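Local coordinates for protein galactan 1,3-beta-galactosidase (Phanerochaete chrysosporium, PDB 7BYS) that probably hydrolyses beta-1,3-galactan from the chain end, as an exo-acting family 43 glycoside hydrolase that also carries a family 35 carbohydrate-binding module, at residues 15-20 with 57-62; 22-27 with 31-36; 83-88 with 92-97. All coordinates share one frame; numbering follows the deposited sequence. Where two conformers were deposited one is given.

Contact 1 (15-20 with 57-62); sequences NTIQAH and VNWSRQ
The CD1 methyl of Ile17 reaches the Trp59 side chain at the pyrrole end of the indole, 4.0 Å from Trp59 CD1 and 4.2 Å from Trp59 CB. The two side chains cross obliquely, and the methyl lies against the root of the indole. Ile17 gets there with CG1 anti to its carbonyl carbon (chi1 -68°) and an extended outer bond (chi2 171°), which carries CD1 out to the ring. Beside this apolar touch runs a looser one: Gln18 CB stands 4.5 Å from NH1 of Arg61, whose fully extended chain passes along the 15-20 loop. The charge of Arg61 is answered by salt bridges from NH2 to Asp37 and Asp64. The amide of Gln18 turns away from the arginine, and its OE1 accepts a bond from His20 NE2 of 2.9 Å; the donor lies well above the carbonyl plane, while OE1 sits in the plane of the imidazole. Lys38 N also bonds to OE1, and NE2 of the same amide is held by Gly266 O, which fixes the rotation of the buried group. No hydrogen bond joins the two segments directly. The arrangement places the loop leading into strand 22-27 against Trp59 and the short edge strand 60-61 of one four-stranded antiparallel sheet, a blade of the five-bladed beta-propeller characteristic of family 43.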
loop_
_atom_site.group_PDB
_atom_site.type_symbol
_atom_site.label_atom_id
_atom_site.label_comp_id
_atom_site.label_asym_id
_atom_site.label_seq_id
_atom_site.Cartn_x
_atom_site.Cartn_y
_atom_site.Cartn_z
ATOM N N ASN A 15 -1.131 -14.467 -11.950
ATOM C CA ASN A 15 -2.343 -13.684 -11.795
ATOM C C ASN A 15 -2.068 -12.517 -10.860
ATOM O O ASN A 15 -1.280 -12.623 -9.918
ATOM C CB ASN A 15 -3.453 -14.542 -11.195
ATOM C CG ASN A 15 -3.905 -15.636 -12.133
ATOM O OD1 ASN A 15 -4.109 -15.391 -13.322
ATOM N ND2 ASN A 15 -4.067 -16.849 -11.605
ATOM N N THR A 16 -2.712 -11.391 -11.138
ATOM C CA THR A 16 -2.552 -10.218 -10.286
ATOM C C THR A 16 -2.985 -10.531 -8.854
ATOM O O THR A 16 -4.039 -11.133 -8.623
ATOM C CB THR A 16 -3.369 -9.056 -10.847
ATOM O OG1 THR A 16 -3.096 -8.924 -12.248
ATOM C CG2 THR A 16 -2.994 -7.756 -10.144
ATOM N N ILE A 17 -2.139 -10.163 -7.890
ATOM C CA ILE A 17 -2.455 -10.401 -6.485
ATOM C C ILE A 17 -3.661 -9.561 -6.094
ATOM O O ILE A 17 -3.734 -8.367 -6.424
ATOM C CB ILE A 17 -1.236 -10.066 -5.615
ATOM C CG1 ILE A 17 -0.124 -11.085 -5.879
ATOM C CG2 ILE A 17 -1.616 -10.045 -4.126
ATOM C CD1 ILE A 17 1.196 -10.737 -5.241
ATOM N N GLN A 18 -4.618 -10.187 -5.403
ATOM C CA GLN A 18 -5.852 -9.557 -4.935
ATOM C C GLN A 18 -5.900 -9.672 -3.416
ATOM O O GLN A 18 -6.569 -10.552 -2.870
ATOM C CB GLN A 18 -7.057 -10.216 -5.580
ATOM C CG GLN A 18 -7.153 -9.928 -7.076
ATOM C CD GLN A 18 -7.549 -8.500 -7.361
ATOM O OE1 GLN A 18 -7.961 -7.770 -6.464
ATOM N NE2 GLN A 18 -7.416 -8.088 -8.618
ATOM N N ALA A 19 -5.185 -8.780 -2.737
ATOM C CA ALA A 19 -5.077 -8.809 -1.279
ATOM C C ALA A 19 -4.944 -7.375 -0.759
ATOM O O ALA A 19 -3.966 -6.983 -0.123
ATOM C CB ALA A 19 -3.925 -9.716 -0.851
ATOM N N HIS A 20 -5.937 -6.547 -1.068
ATOM C CA HIS A 20 -5.944 -5.156 -0.631
ATOM C C HIS A 20 -6.300 -5.065 0.850
ATOM O O HIS A 20 -6.943 -5.954 1.408
ATOM C CB HIS A 20 -6.921 -4.384 -1.514
ATOM C CG HIS A 20 -6.773 -4.712 -2.973
ATOM N ND1 HIS A 20 -5.866 -4.069 -3.787
ATOM C CD2 HIS A 20 -7.384 -5.642 -3.748
ATOM C CE1 HIS A 20 -5.933 -4.575 -5.007
ATOM N NE2 HIS A 20 -6.853 -5.525 -5.015
ATOM N N VAL A 57 8.099 -11.961 -1.452
ATOM C CA VAL A 57 8.051 -11.445 -2.821
ATOM C C VAL A 57 7.364 -12.421 -3.766
ATOM O O VAL A 57 6.612 -12.015 -4.661
ATOM C CB VAL A 57 9.456 -11.063 -3.321
ATOM C CG1 VAL A 57 9.408 -10.621 -4.779
ATOM C CG2 VAL A 57 10.030 -9.959 -2.452
ATOM N N ASN A 58 7.602 -13.714 -3.565
ATOM C CA ASN A 58 7.013 -14.758 -4.399
ATOM C C ASN A 58 5.838 -15.372 -3.642
ATOM O O ASN A 58 6.028 -16.192 -2.739
ATOM C CB ASN A 58 8.062 -15.796 -4.773
ATOM C CG ASN A 58 9.096 -15.243 -5.730
ATOM O OD1 ASN A 58 8.821 -15.056 -6.916
ATOM N ND2 ASN A 58 10.290 -14.962 -5.217
ATOM N N TRP A 59 4.624 -14.993 -4.035
ATOM C CA TRP A 59 3.411 -15.291 -3.288
ATOM C C TRP A 59 2.608 -16.351 -4.021
ATOM O O TRP A 59 2.333 -16.210 -5.220
ATOM C CB TRP A 59 2.567 -14.025 -3.108
ATOM C CG TRP A 59 3.213 -13.022 -2.202
ATOM C CD1 TRP A 59 3.896 -11.895 -2.561
ATOM C CD2 TRP A 59 3.232 -13.066 -0.770
ATOM N NE1 TRP A 59 4.344 -11.236 -1.439
ATOM C CE2 TRP A 59 3.961 -11.937 -0.324
ATOM C CE3 TRP A 59 2.715 -13.958 0.177
ATOM C CZ2 TRP A 59 4.166 -11.668 1.036
ATOM C CZ3 TRP A 59 2.926 -13.695 1.531
ATOM C CH2 TRP A 59 3.647 -12.559 1.943
ATOM N N SER A 60 2.232 -17.398 -3.300
ATOM C CA SER A 60 1.493 -18.527 -3.844
ATOM C C SER A 60 0.069 -18.478 -3.305
ATOM O O SER A 60 -0.135 -18.526 -2.087
ATOM C CB SER A 60 2.174 -19.824 -3.412
ATOM O OG SER A 60 1.584 -20.951 -4.029
ATOM N N ARG A 61 -0.911 -18.388 -4.202
ATOM C CA ARG A 61 -2.299 -18.252 -3.780
ATOM C C ARG A 61 -2.886 -19.587 -3.333
ATOM O O ARG A 61 -2.866 -20.572 -4.083
ATOM C CB ARG A 61 -3.152 -17.630 -4.882
ATOM C CG ARG A 61 -4.502 -17.224 -4.346
ATOM C CD ARG A 61 -5.318 -16.423 -5.322
ATOM N NE ARG A 61 -6.529 -15.963 -4.657
ATOM C CZ ARG A 61 -7.416 -15.122 -5.177
ATOM N NH1 ARG A 61 -7.227 -14.625 -6.395
ATOM N NH2 ARG A 61 -8.497 -14.782 -4.477
ATOM N N GLN A 62 -3.403 -19.617 -2.112
ATOM C CA GLN A 62 -4.123 -20.768 -1.590
ATOM C C GLN A 62 -5.618 -20.524 -1.724
ATOM O O GLN A 62 -6.065 -19.457 -2.158
ATOM C CB GLN A 62 -3.746 -21.016 -0.123
ATOM C CG GLN A 62 -2.260 -20.911 0.152
ATOM C CD GLN A 62 -1.472 -21.952 -0.602
ATOM O OE1 GLN A 62 -1.817 -23.134 -0.587
ATOM N NE2 GLN A 62 -0.402 -21.521 -1.271
#

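Contact 2 (22-27 with 31-36); sequences AGILQV and FYWFGE
Gly23 and Phe34 exchange a pair of backbone hydrogen bonds within an antiparallel beta hairpin, the first two strands of a four-stranded propeller blade. Gly23 N donates to Phe34 O and Phe34 N to Gly23 O, each at 2.9 Å and nearly straight. Two residues on, Leu25 and Tyr32 form the second hydrogen-bonded pair: Leu25 N reaches Tyr32 O, and Tyr32 N reaches Leu25 O, both bonds somewhat more bent. Three of the carbonyls also receive a CA-H from across the strands: Phe34 O from Ala22, Tyr32 O from Ile24 and Leu25 O from Phe31.

On its other side strand 30-36 pairs with strand 48-53 through backbone bonds of Phe31 with Ser53, Trp33 with Tyr51 and Gly35 with Ser49. Glu36 is buried, and both its carboxylate oxygens have partners: OE1 a salt bridge to Lys38, OE2 the backbone N of Arg82, a residue that binds galactose in this protein.

On the face of Leu25, Tyr32 and Phe34, Leu25 CB lies in the plane of the Phe34 ring at its edge, 3.9 Å from CE1. The other face carries Trp33, edge-to-face with Trp59; its NE1 makes a weak bond to Ala19 O while the CB of Ala22 lies 3.4 Å from that nitrogen. Ile24 CD1 packs on Trp33 CG. At the exposed end Gln26 runs beside Phe31: with CG anti to the backbone N (chi1 -173°) and the chain extended beyond it, the amide is carried out along the ring, stacked at 29° to it and tethered through NE2 to Gly28 O. Gln26 CG sits over the Phe31 face, 3.9 Å from the ring centroid.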
loop_
_atom_site.group_PDB
_atom_site.type_symbol
_atom_site.label_atom_id
_atom_site.label_comp_id
_atom_site.label_asym_id
_atom_site.label_seq_id
_atom_site.Cartn_x
_atom_site.Cartn_y
_atom_site.Cartn_z
ATOM N N ALA A 22 -4.044 -5.139 3.369
ATOM C CA ALA A 22 -3.234 -6.282 3.798
ATOM C C ALA A 22 -3.287 -6.537 5.297
ATOM O O ALA A 22 -3.202 -5.613 6.110
ATOM C CB ALA A 22 -1.772 -6.005 3.445
ATOM N N GLY A 23 -3.344 -7.817 5.647
ATOM C CA GLY A 23 -2.963 -8.296 6.961
ATOM C C GLY A 23 -1.925 -9.391 6.799
ATOM O O GLY A 23 -2.111 -10.317 5.995
ATOM N N ILE A 24 -0.808 -9.297 7.520
ATOM C CA ILE A 24 0.272 -10.278 7.432
ATOM C C ILE A 24 0.291 -11.116 8.701
ATOM O O ILE A 24 0.065 -10.602 9.803
ATOM C CB ILE A 24 1.643 -9.610 7.202
ATOM C CG1 ILE A 24 1.581 -8.648 6.017
ATOM C CG2 ILE A 24 2.714 -10.678 6.974
ATOM C CD1 ILE A 24 1.352 -9.317 4.657
ATOM N N LEU A 25 0.571 -12.408 8.542
ATOM C CA LEU A 25 0.737 -13.351 9.642
ATOM C C LEU A 25 1.992 -14.160 9.366
ATOM O O LEU A 25 2.226 -14.588 8.235
ATOM C CB LEU A 25 -0.477 -14.309 9.712
ATOM C CG LEU A 25 -0.356 -15.605 10.532
ATOM C CD1 LEU A 25 -0.405 -15.340 12.025
ATOM C CD2 LEU A 25 -1.447 -16.593 10.129
ATOM N N GLN A 26 2.809 -14.369 10.393
ATOM C CA GLN A 26 3.972 -15.235 10.264
ATOM C C GLN A 26 3.758 -16.474 11.119
ATOM O O GLN A 26 3.440 -16.364 12.307
ATOM C CB GLN A 26 5.266 -14.520 10.669
ATOM C CG GLN A 26 6.512 -15.348 10.375
ATOM C CD GLN A 26 7.802 -14.714 10.881
ATOM O OE1 GLN A 26 7.833 -13.545 11.257
ATOM N NE2 GLN A 26 8.872 -15.493 10.889
ATOM N N VAL A 27 3.911 -17.646 10.504
ATOM C CA VAL A 27 3.852 -18.929 11.200
ATOM C C VAL A 27 5.157 -19.646 10.900
ATOM O O VAL A 27 5.394 -20.073 9.763
ATOM C CB VAL A 27 2.650 -19.777 10.761
ATOM C CG1 VAL A 27 2.589 -21.083 11.574
ATOM C CG2 VAL A 27 1.356 -18.986 10.879
ATOM N N PHE A 31 5.196 -16.800 5.638
ATOM C CA PHE A 31 4.394 -15.594 5.750
ATOM C C PHE A 31 3.085 -15.778 4.995
ATOM O O PHE A 31 3.056 -16.395 3.922
ATOM C CB PHE A 31 5.156 -14.374 5.220
ATOM C CG PHE A 31 6.291 -13.950 6.113
ATOM C CD1 PHE A 31 7.531 -14.549 5.999
ATOM C CD2 PHE A 31 6.099 -12.991 7.100
ATOM C CE1 PHE A 31 8.578 -14.176 6.830
ATOM C CE2 PHE A 31 7.145 -12.608 7.936
ATOM C CZ PHE A 31 8.372 -13.206 7.807
ATOM N N TYR A 32 2.011 -15.237 5.569
ATOM C CA TYR A 32 0.657 -15.308 5.035
ATOM C C TYR A 32 0.163 -13.889 4.820
ATOM O O TYR A 32 0.193 -13.072 5.745
ATOM C CB TYR A 32 -0.279 -16.067 5.994
ATOM C CG TYR A 32 0.110 -17.512 6.144
ATOM C CD1 TYR A 32 1.170 -17.887 6.970
ATOM C CD2 TYR A 32 -0.558 -18.499 5.436
ATOM C CE1 TYR A 32 1.551 -19.223 7.082
ATOM C CE2 TYR A 32 -0.181 -19.833 5.549
ATOM C CZ TYR A 32 0.871 -20.177 6.364
ATOM O OH TYR A 32 1.241 -21.503 6.471
ATOM N N TRP A 33 -0.260 -13.596 3.600
ATOM C CA TRP A 33 -0.825 -12.304 3.238
ATOM C C TRP A 33 -2.313 -12.514 2.999
ATOM O O TRP A 33 -2.701 -13.223 2.066
ATOM C CB TRP A 33 -0.093 -11.786 1.999
ATOM C CG TRP A 33 -0.546 -10.447 1.480
ATOM C CD1 TRP A 33 -1.543 -9.647 1.972
ATOM C CD2 TRP A 33 -0.002 -9.757 0.342
ATOM N NE1 TRP A 33 -1.648 -8.505 1.203
ATOM C CE2 TRP A 33 -0.719 -8.552 0.194
ATOM C CE3 TRP A 33 1.014 -10.056 -0.581
ATOM C CZ2 TRP A 33 -0.439 -7.634 -0.824
ATOM C CZ3 TRP A 33 1.286 -9.151 -1.591
ATOM C CH2 TRP A 33 0.563 -7.955 -1.713
ATOM N N PHE A 34 -3.135 -11.942 3.877
ATOM C CA PHE A 34 -4.580 -11.929 3.735
ATOM C C PHE A 34 -5.012 -10.570 3.216
ATOM O O PHE A 34 -4.432 -9.548 3.575
ATOM C CB PHE A 34 -5.258 -12.141 5.090
ATOM C CG PHE A 34 -4.880 -13.419 5.761
ATOM C CD1 PHE A 34 -3.791 -13.481 6.609
ATOM C CD2 PHE A 34 -5.621 -14.563 5.544
ATOM C CE1 PHE A 34 -3.434 -14.673 7.231
ATOM C CE2 PHE A 34 -5.263 -15.758 6.160
ATOM C CZ PHE A 34 -4.173 -15.813 6.996
ATOM N N GLY A 35 -6.051 -10.551 2.394
ATOM C CA GLY A 35 -6.511 -9.258 1.933
ATOM C C GLY A 35 -7.852 -9.365 1.256
ATOM O O GLY A 35 -8.436 -10.445 1.139
ATOM N N GLU A 36 -8.339 -8.208 0.814
ATOM C CA GLU A 36 -9.601 -8.128 0.082
ATOM C C GLU A 36 -9.382 -8.514 -1.377
ATOM O O GLU A 36 -8.532 -7.938 -2.062
ATOM C CB GLU A 36 -10.133 -6.697 0.143
ATOM C CG GLU A 36 -10.221 -6.132 1.547
ATOM C CD GLU A 36 -10.077 -4.622 1.573
ATOM O OE1 GLU A 36 -10.123 -3.987 0.497
ATOM O OE2 GLU A 36 -9.879 -4.053 2.659
#

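Contact 3 (83-88 with 92-97); sequences PKVIFN and SEYVMW
Phe87 presents CD1 directly over the centre of the Tyr94 ring, 3.4 Å from Tyr94 CZ, with the two planes inclined at 48°. With CG anti to the backbone N (chi1 -180°), Phe87 leans across its non-hydrogen-bonded partner, and its CZ comes 3.6 Å from Ser92 CA. The other side chains of this face continue the packing: Val85 CG1 lies at the edge of the Tyr94 ring, while Val85 CG2 touches Met96 CB at 3.8 Å. A smaller residue such as alanine in place of Tyr94 would probably leave Phe87 CD1 without the ring face it rests on and open a gap beside Leu25 and Val27, which the tyrosine also meets.

Six backbone bonds join the strands in reciprocal pairs, Lys84 with Trp97, Ile86 with Val95 and Asn88 with Glu93; the shortest is Asn88 N to Glu93 O, 2.7 Å. At the turn Asn88 faces both Ser92 and Glu93, a G1 beta bulge, and its side chain is held by Asn91 N at OD1 and Ala169 O at ND2. Lys84 folds back, its NZ bonded to Pro83 O at 2.9 Å and to Ala22 O. This bulged beta hairpin forms two strands of a propeller blade, and strand 79-88 also carries the galactose-binding residues Glu81 and Arg82.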
loop_
_atom_site.group_PDB
_atom_site.type_symbol
_atom_site.label_atom_id
_atom_site.label_comp_id
_atom_site.label_asym_id
_atom_site.label_seq_id
_atom_site.Cartn_x
_atom_site.Cartn_y
_atom_site.Cartn_z
ATOM N N PRO A 83 -8.758 -7.310 6.569
ATOM C CA PRO A 83 -8.622 -8.493 7.423
ATOM C C PRO A 83 -7.266 -8.517 8.119
ATOM O O PRO A 83 -6.264 -8.026 7.599
ATOM C CB PRO A 83 -8.741 -9.652 6.430
ATOM C CG PRO A 83 -8.179 -9.076 5.142
ATOM C CD PRO A 83 -8.675 -7.652 5.135
ATOM N N LYS A 84 -7.250 -9.101 9.313
ATOM C CA LYS A 84 -6.045 -9.248 10.125
ATOM C C LYS A 84 -6.175 -10.599 10.813
ATOM O O LYS A 84 -7.281 -10.986 11.191
ATOM C CB LYS A 84 -5.972 -8.133 11.202
ATOM C CG LYS A 84 -6.024 -6.695 10.656
ATOM C CD LYS A 84 -4.731 -6.282 9.970
ATOM C CE LYS A 84 -4.949 -5.001 9.165
ATOM N NZ LYS A 84 -5.391 -5.272 7.742
ATOM N N VAL A 85 -5.076 -11.344 10.932
ATOM C CA VAL A 85 -5.110 -12.677 11.533
ATOM C C VAL A 85 -3.970 -12.810 12.532
ATOM O O VAL A 85 -2.817 -12.481 12.221
ATOM C CB VAL A 85 -5.016 -13.798 10.479
ATOM C CG1 VAL A 85 -5.082 -15.169 11.163
ATOM C CG2 VAL A 85 -6.131 -13.684 9.448
ATOM N N ILE A 86 -4.301 -13.278 13.734
ATOM C CA ILE A 86 -3.306 -13.606 14.747
ATOM C C ILE A 86 -3.567 -15.010 15.286
ATOM O O ILE A 86 -4.698 -15.507 15.263
ATOM C CB ILE A 86 -3.246 -12.570 15.894
ATOM C CG1 ILE A 86 -4.606 -12.417 16.569
ATOM C CG2 ILE A 86 -2.718 -11.222 15.389
ATOM C CD1 ILE A 86 -4.560 -11.495 17.777
ATOM N N PHE A 87 -2.510 -15.651 15.780
ATOM C CA PHE A 87 -2.611 -17.007 16.311
ATOM C C PHE A 87 -2.778 -16.962 17.822
ATOM O O PHE A 87 -1.994 -16.310 18.524
ATOM C CB PHE A 87 -1.371 -17.823 15.953
ATOM C CG PHE A 87 -1.405 -19.243 16.465
ATOM C CD1 PHE A 87 -2.299 -20.166 15.938
ATOM C CD2 PHE A 87 -0.543 -19.647 17.471
ATOM C CE1 PHE A 87 -2.321 -21.483 16.405
ATOM C CE2 PHE A 87 -0.564 -20.957 17.941
ATOM C CZ PHE A 87 -1.446 -21.868 17.401
ATOM N N ASN A 88 -3.795 -17.658 18.307
ATOM C CA ASN A 88 -4.059 -17.785 19.735
ATOM C C ASN A 88 -3.429 -19.083 20.240
ATOM O O ASN A 88 -3.890 -20.182 19.901
ATOM C CB ASN A 88 -5.559 -17.771 19.993
ATOM C CG ASN A 88 -5.883 -17.701 21.466
ATOM O OD1 ASN A 88 -5.722 -18.682 22.185
ATOM N ND2 ASN A 88 -6.315 -16.540 21.928
ATOM N N SER A 92 -4.853 -22.810 20.332
ATOM C CA SER A 92 -4.287 -23.305 19.072
ATOM C C SER A 92 -5.191 -22.962 17.889
ATOM O O SER A 92 -5.540 -23.811 17.066
ATOM C CB SER A 92 -3.988 -24.803 19.141
ATOM O OG SER A 92 -3.153 -25.090 20.249
ATOM N N GLU A 93 -5.576 -21.692 17.807
ATOM C CA GLU A 93 -6.578 -21.250 16.855
ATOM C C GLU A 93 -6.126 -19.953 16.202
ATOM O O GLU A 93 -5.599 -19.059 16.874
ATOM C CB GLU A 93 -7.892 -20.992 17.592
ATOM C CG GLU A 93 -9.064 -20.698 16.696
ATOM C CD GLU A 93 -10.365 -20.660 17.459
ATOM O OE1 GLU A 93 -10.510 -19.789 18.352
ATOM O OE2 GLU A 93 -11.244 -21.507 17.179
ATOM N N TYR A 94 -6.334 -19.860 14.890
ATOM C CA TYR A 94 -6.133 -18.616 14.158
ATOM C C TYR A 94 -7.420 -17.812 14.196
ATOM O O TYR A 94 -8.506 -18.350 13.964
ATOM C CB TYR A 94 -5.720 -18.905 12.713
ATOM C CG TYR A 94 -4.394 -19.616 12.652
ATOM C CD1 TYR A 94 -3.203 -18.911 12.594
ATOM C CD2 TYR A 94 -4.330 -21.007 12.707
ATOM C CE1 TYR A 94 -1.987 -19.560 12.580
ATOM C CE2 TYR A 94 -3.135 -21.654 12.687
ATOM C CZ TYR A 94 -1.967 -20.935 12.622
ATOM O OH TYR A 94 -0.771 -21.611 12.600
ATOM N N VAL A 95 -7.300 -16.527 14.510
ATOM C CA VAL A 95 -8.457 -15.661 14.672
ATOM C C VAL A 95 -8.308 -14.496 13.714
ATOM O O VAL A 95 -7.315 -13.754 13.785
ATOM C CB VAL A 95 -8.631 -15.180 16.121
ATOM C CG1 VAL A 95 -9.939 -14.442 16.255
ATOM C CG2 VAL A 95 -8.573 -16.381 17.088
ATOM N N MET A 96 -9.282 -14.351 12.818
ATOM C CA MET A 96 -9.346 -13.262 11.856
ATOM C C MET A 96 -10.328 -12.208 12.343
ATOM O O MET A 96 -11.456 -12.537 12.728
ATOM C CB MET A 96 -9.796 -13.784 10.490
ATOM C CG MET A 96 -9.904 -12.699 9.425
ATOM S SD MET A 96 -10.672 -13.332 7.908
ATOM C CE MET A 96 -9.466 -14.557 7.377
ATOM N N TRP A 97 -9.909 -10.943 12.319
ATOM C CA TRP A 97 -10.810 -9.812 12.515
ATOM C C TRP A 97 -10.869 -8.992 11.231
ATOM O O TRP A 97 -9.921 -8.979 10.433
ATOM C CB TRP A 97 -10.340 -8.900 13.662
ATOM C CG TRP A 97 -10.524 -9.494 15.023
ATOM C CD1 TRP A 97 -10.010 -10.672 15.472
ATOM C CD2 TRP A 97 -11.272 -8.933 16.109
ATOM N NE1 TRP A 97 -10.407 -10.893 16.774
ATOM C CE2 TRP A 97 -11.170 -9.833 17.191
ATOM C CE3 TRP A 97 -12.030 -7.766 16.271
ATOM C CZ2 TRP A 97 -11.805 -9.602 18.421
ATOM C CZ3 TRP A 97 -12.655 -7.533 17.496
ATOM C CH2 TRP A 97 -12.533 -8.447 18.554
#

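How the contacts relate
Contact 2 is nested within the chain loop that contact 1 closes, and contact 3 follows both. Contacts 1 and 2 both reach the same four-stranded sheet, with centres 10 Å apart; they meet where His20 O probably accepts a hydrogen bond from Glu36 N. Contact 3 lies in the next four-stranded sheet, its centre 10 Å from that of contact 2 and 20 Å from that of contact 1. The lysine bond between strands 79-88 and 22-27, with Phe34 packed on Val85, binds the two sheets together. Neighbouring blades of the GH43 propeller are thereby joined, and Arg82, which binds galactose, lies close to their junction.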